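Local coordinates for protein acetylxylan esterase / glucomannan deacetylase (Cellvibrio japonicus, PDB 2W9X) that removes acetyl groups from plant cell wall polysaccharides, acting on acetylated xylan and, with a large preference, on acetylated glucomannan, at residues K260-E263 against A264-D268; V274-V277 against K278-S282. One frame throughout, in Å; residues are numbered along the deposited sequence.

Contact 1: K260-E263 against A264-D268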
loop_
_atom_site.group_PDB
_atom_site.type_symbol
_atom_site.label_atom_id
_atom_site.label_comp_id
_atom_site.label_asym_id
_atom_site.label_seq_id
_atom_site.Cartn_x
_atom_site.Cartn_y
_atom_site.Cartn_z
ATOM N N LYS B 260 16.326 13.288 23.062
ATOM C CA LYS B 260 15.973 13.666 24.432
ATOM C C LYS B 260 14.475 13.621 24.731
ATOM O O LYS B 260 14.060 13.750 25.889
ATOM C CB LYS B 260 16.542 15.056 24.768
ATOM C CG LYS B 260 18.055 15.143 24.665
ATOM C CD LYS B 260 18.726 14.067 25.518
ATOM C CE LYS B 260 20.238 14.106 25.395
ATOM N NZ LYS B 260 20.823 12.950 26.125
ATOM N N THR B 261 13.672 13.459 23.680
ATOM C CA THR B 261 12.234 13.269 23.795
ATOM C C THR B 261 11.835 12.192 22.804
ATOM O O THR B 261 12.527 11.972 21.801
ATOM C CB THR B 261 11.447 14.546 23.421
ATOM O OG1 THR B 261 11.742 14.895 22.065
ATOM C CG2 THR B 261 11.778 15.742 24.355
ATOM N N ARG B 262 10.720 11.521 23.087
ATOM C CA ARG B 262 10.106 10.578 22.160
ATOM C C ARG B 262 9.749 11.228 20.809
ATOM O O ARG B 262 9.875 10.596 19.757
ATOM C CB ARG B 262 8.854 9.956 22.786
ATOM C CG ARG B 262 8.506 8.587 22.220
ATOM C CD ARG B 262 9.466 7.535 22.801
ATOM N NE ARG B 262 9.221 6.197 22.251
ATOM C CZ ARG B 262 9.998 5.140 22.474
ATOM N NH1 ARG B 262 11.089 5.253 23.236
ATOM N NH2 ARG B 262 9.681 3.963 21.940
ATOM N N GLU B 263 9.282 12.472 20.838
ATOM C CA GLU B 263 8.934 13.173 19.598
ATOM C C GLU B 263 10.183 13.322 18.731
ATOM O O GLU B 263 10.108 13.175 17.514
ATOM C CB GLU B 263 8.292 14.542 19.887
ATOM C CG GLU B 263 6.908 14.475 20.546
ATOM C CD GLU B 263 6.912 13.825 21.941
ATOM O OE1 GLU B 263 7.822 14.122 22.760
ATOM O OE2 GLU B 263 5.987 13.008 22.210
ATOM N N ALA B 264 11.334 13.591 19.368
ATOM C CA ALA B 264 12.612 13.705 18.648
ATOM C C ALA B 264 12.980 12.427 17.912
ATOM O O ALA B 264 13.450 12.473 16.771
ATOM C CB ALA B 264 13.751 14.120 19.588
ATOM N N LEU B 265 12.778 11.295 18.585
ATOM C CA LEU B 265 13.039 9.991 18.016
ATOM C C LEU B 265 12.119 9.724 16.816
ATOM O O LEU B 265 12.587 9.285 15.756
ATOM C CB LEU B 265 12.888 8.911 19.101
ATOM C CG LEU B 265 13.119 7.434 18.709
ATOM C CD1 LEU B 265 14.542 7.186 18.197
ATOM C CD2 LEU B 265 12.799 6.491 19.873
ATOM N N HIS B 266 10.817 9.973 16.986
ATOM C CA HIS B 266 9.844 9.856 15.883
ATOM C C HIS B 266 10.252 10.665 14.672
ATOM O O HIS B 266 10.247 10.151 13.550
ATOM C CB HIS B 266 8.430 10.307 16.293
ATOM C CG HIS B 266 7.811 9.476 17.379
ATOM N ND1 HIS B 266 6.817 9.959 18.202
ATOM C CD2 HIS B 266 8.048 8.203 17.779
ATOM C CE1 HIS B 266 6.475 9.021 19.069
ATOM N NE2 HIS B 266 7.199 7.944 18.826
ATOM N N ALA B 267 10.590 11.935 14.902
ATOM C CA ALA B 267 10.963 12.845 13.828
ATOM C C ALA B 267 12.194 12.322 13.071
ATOM O O ALA B 267 12.214 12.267 11.841
ATOM C CB ALA B 267 11.219 14.242 14.392
ATOM N N ASP B 268 13.207 11.909 13.824
ATOM C CA ASP B 268 14.464 11.446 13.247
ATOM C C ASP B 268 14.297 10.105 12.515
ATOM O O ASP B 268 14.865 9.918 11.434
ATOM C CB ASP B 268 15.525 11.350 14.349
ATOM C CG ASP B 268 16.930 11.145 13.808
ATOM O OD1 ASP B 268 17.262 11.719 12.751
ATOM O OD2 ASP B 268 17.719 10.431 14.461
#
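A264 donates its backbone N-H to the side-chain hydroxyl of T261, the N-cap of helix 262-283 in the SGNH-hydrolase-like domain. The capping bond, A264 N to T261 OG1, measures 3.0 Å with an N-H...O angle of 150°. A chi1 of 60° sets OG1 between the threonine's own N and carbonyl carbon, from where it turns back over the first turn and also meets A264 CB. L265 follows with the first i to i+4 backbone bond, a longish 3.3 Å from its N to T261 O. Its side chain runs beside that of R262, pointing the same way, and CD2 lies over one face of the guanidinium, toward the rim and 4.0 Å from R262 NH1. R262 NH2 makes a salt bridge with E300 OE1 and NH1 donates to T251 O, which together probably limit the group's rotation. L265 itself is buried against V203, R204 and W259, with its side chain about 10 Å from that of N247, by similarity a transition-state stabiliser. H266 N donates to R262 O at 3.0 Å, and the same carbonyl oxygen, R262 O, sits 3.3 Å above the centre of the H266 ring. R262 CG lies 3.7 Å from H266 NE2. The imidazole plane stands 86° from the guanidinium plane, yet both groups reach E300: R262 NH2 pairs with OE1 and H266 NE2 hydrogen-bonds to OE2. A267 closes the next turn, its N 2.9 Å from E263 O.

Contact 2: V274-V277 against K278-S282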
loop_
_atom_site.group_PDB
_atom_site.type_symbol
_atom_site.label_atom_id
_atom_site.label_comp_id
_atom_site.label_asym_id
_atom_site.label_seq_id
_atom_site.Cartn_x
_atom_site.Cartn_y
_atom_site.Cartn_z
ATOM N N VAL B 274 12.406 7.927 5.243
ATOM C CA VAL B 274 12.019 8.557 3.970
ATOM C C VAL B 274 13.257 8.740 3.099
ATOM O O VAL B 274 13.249 8.401 1.906
ATOM C CB VAL B 274 11.254 9.906 4.171
ATOM C CG1 VAL B 274 11.063 10.658 2.841
ATOM C CG2 VAL B 274 9.889 9.650 4.835
ATOM N N LYS B 275 14.331 9.246 3.709
ATOM C CA LYS B 275 15.594 9.496 2.992
ATOM C C LYS B 275 16.114 8.205 2.356
ATOM O O LYS B 275 16.532 8.191 1.185
ATOM C CB LYS B 275 16.639 10.062 3.958
ATOM C CG LYS B 275 17.865 10.704 3.312
ATOM C CD LYS B 275 19.033 10.659 4.287
ATOM C CE LYS B 275 20.156 11.583 3.884
ATOM N NZ LYS B 275 21.268 11.445 4.867
ATOM N N PHE B 276 16.073 7.125 3.132
ATOM C CA PHE B 276 16.576 5.810 2.693
ATOM C C PHE B 276 15.853 5.253 1.464
ATOM O O PHE B 276 16.482 4.833 0.492
ATOM C CB PHE B 276 16.479 4.806 3.850
ATOM C CG PHE B 276 17.068 3.443 3.533
ATOM C CD1 PHE B 276 18.365 3.326 3.002
ATOM C CD2 PHE B 276 16.337 2.287 3.778
ATOM C CE1 PHE B 276 18.911 2.067 2.719
ATOM C CE2 PHE B 276 16.876 1.019 3.500
ATOM C CZ PHE B 276 18.161 0.914 2.975
ATOM N N VAL B 277 14.527 5.242 1.528
ATOM C CA VAL B 277 13.706 4.730 0.442
ATOM C C VAL B 277 13.933 5.563 -0.825
ATOM O O VAL B 277 14.073 4.999 -1.918
ATOM C CB VAL B 277 12.209 4.686 0.835
ATOM C CG1 VAL B 277 11.324 4.398 -0.389
ATOM C CG2 VAL B 277 11.961 3.642 1.973
ATOM N N LYS B 278 13.977 6.891 -0.678
ATOM C CA LYS B 278 14.333 7.778 -1.807
ATOM C C LYS B 278 15.682 7.441 -2.434
ATOM O O LYS B 278 15.793 7.411 -3.653
ATOM C CB LYS B 278 14.312 9.259 -1.409
ATOM C CG LYS B 278 12.932 9.809 -1.060
ATOM C CD LYS B 278 13.117 11.277 -0.711
ATOM C CE LYS B 278 11.851 11.885 -0.182
ATOM N NZ LYS B 278 12.079 13.325 0.152
ATOM N N GLN B 279 16.692 7.166 -1.613
ATOM C CA GLN B 279 18.011 6.809 -2.135
ATOM C C GLN B 279 17.932 5.498 -2.913
ATOM O O GLN B 279 18.470 5.396 -4.011
ATOM C CB GLN B 279 19.047 6.675 -1.018
ATOM C CG GLN B 279 19.240 7.917 -0.145
ATOM C CD GLN B 279 20.214 7.689 1.030
ATOM O OE1 GLN B 279 20.143 6.668 1.733
ATOM N NE2 GLN B 279 21.110 8.651 1.253
ATOM N N LEU B 280 17.273 4.493 -2.336
ATOM C CA LEU B 280 17.076 3.203 -3.010
ATOM C C LEU B 280 16.361 3.373 -4.348
ATOM O O LEU B 280 16.727 2.738 -5.332
ATOM C CB LEU B 280 16.262 2.246 -2.127
ATOM C CG LEU B 280 16.921 1.670 -0.878
ATOM C CD1 LEU B 280 15.915 0.843 -0.058
ATOM C CD2 LEU B 280 18.108 0.813 -1.261
ATOM N N HIS B 281 15.322 4.212 -4.362
ATOM C CA HIS B 281 14.553 4.486 -5.569
ATOM C C HIS B 281 15.412 5.192 -6.621
ATOM O O HIS B 281 15.291 4.904 -7.813
ATOM C CB HIS B 281 13.310 5.316 -5.230
ATOM C CG HIS B 281 12.589 5.854 -6.428
ATOM N ND1 HIS B 281 11.784 5.071 -7.231
ATOM C CD2 HIS B 281 12.537 7.104 -6.951
ATOM C CE1 HIS B 281 11.272 5.815 -8.195
ATOM N NE2 HIS B 281 11.715 7.052 -8.051
ATOM N N SER B 282 16.290 6.095 -6.182
ATOM C CA SER B 282 17.109 6.870 -7.126
ATOM C C SER B 282 18.118 6.006 -7.879
ATOM O O SER B 282 18.529 6.357 -8.983
ATOM C CB SER B 282 17.810 8.046 -6.441
ATOM O OG SER B 282 18.844 7.600 -5.586
#
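The N-H groups of K278 to H281 donate in turn to the carbonyls of V274 to V277, the regular i to i+4 pattern of an alpha-helix in the C-terminal half of helix 262-283. L280 N lies 3.0 Å from F276 O, and H281 N 2.9 Å from V277 O. One turn on, the S282 hydroxyl donates to the carbonyl of Q279, 2.7 Å from OG to O, tying a polar side chain back onto its own helix.

Beyond the backbone, long side chains lie along the helix surface. K278 is extended beyond CG and runs beside V274, both pointing the same way; its CE presses on V274 CG1 at 3.4 Å, tighter than usual for two carbons, so the aliphatic part of the lysine packs on the valine. Q279 passes K275 O with CG 3.0 Å from it, its extended chain leading the amide back toward F276. There OE1 lies at the ring edge, in plane, 4.0 Å from F276 CD1, with ring and amide planes 72° apart. The face of the same ring takes L280: CD1 makes a CH-pi contact 4.0 Å from the centroid, offset toward the rim and nearest to CE2. A chi1 of -176° swings the phenyl out from the helix, and L280, with CG anti to its carbonyl carbon, reaches back so that CD1 comes over the face.

F276 also meets Y219 edge-to-face. The helix packs here on the parallel sheet of the GDSL-like (SGNH) hydrolase domain: F276, V277 and L280 rest on I242 of strand 239-243, and V277, L280 and H281 touch F289 of strand 288-294, while V274 and V277 pack against helix 300-314 through L312.

Contacts 1 and 2 are successive parts of one helix, 262-283, their centres 21 Å apart and their nearest atoms about 7 Å apart without touching. Contact 1 lies at the surface where the helix starts, its centre 28 Å from the centre of the chain; contact 2 is partly buried, its centre 18 Å from the same point, where the helix lies on the parallel sheet. Both face helix 300-314, but by different chemistry: contact 1 through R262 and H266, which share E300, contact 2 through V274 and V277, its other buried face on the sheet. L265, the one buried residue of contact 1, lies about 10 Å from N247, side chain to side chain, whereas contact 2, with three buried residues, is away from the annotated sites.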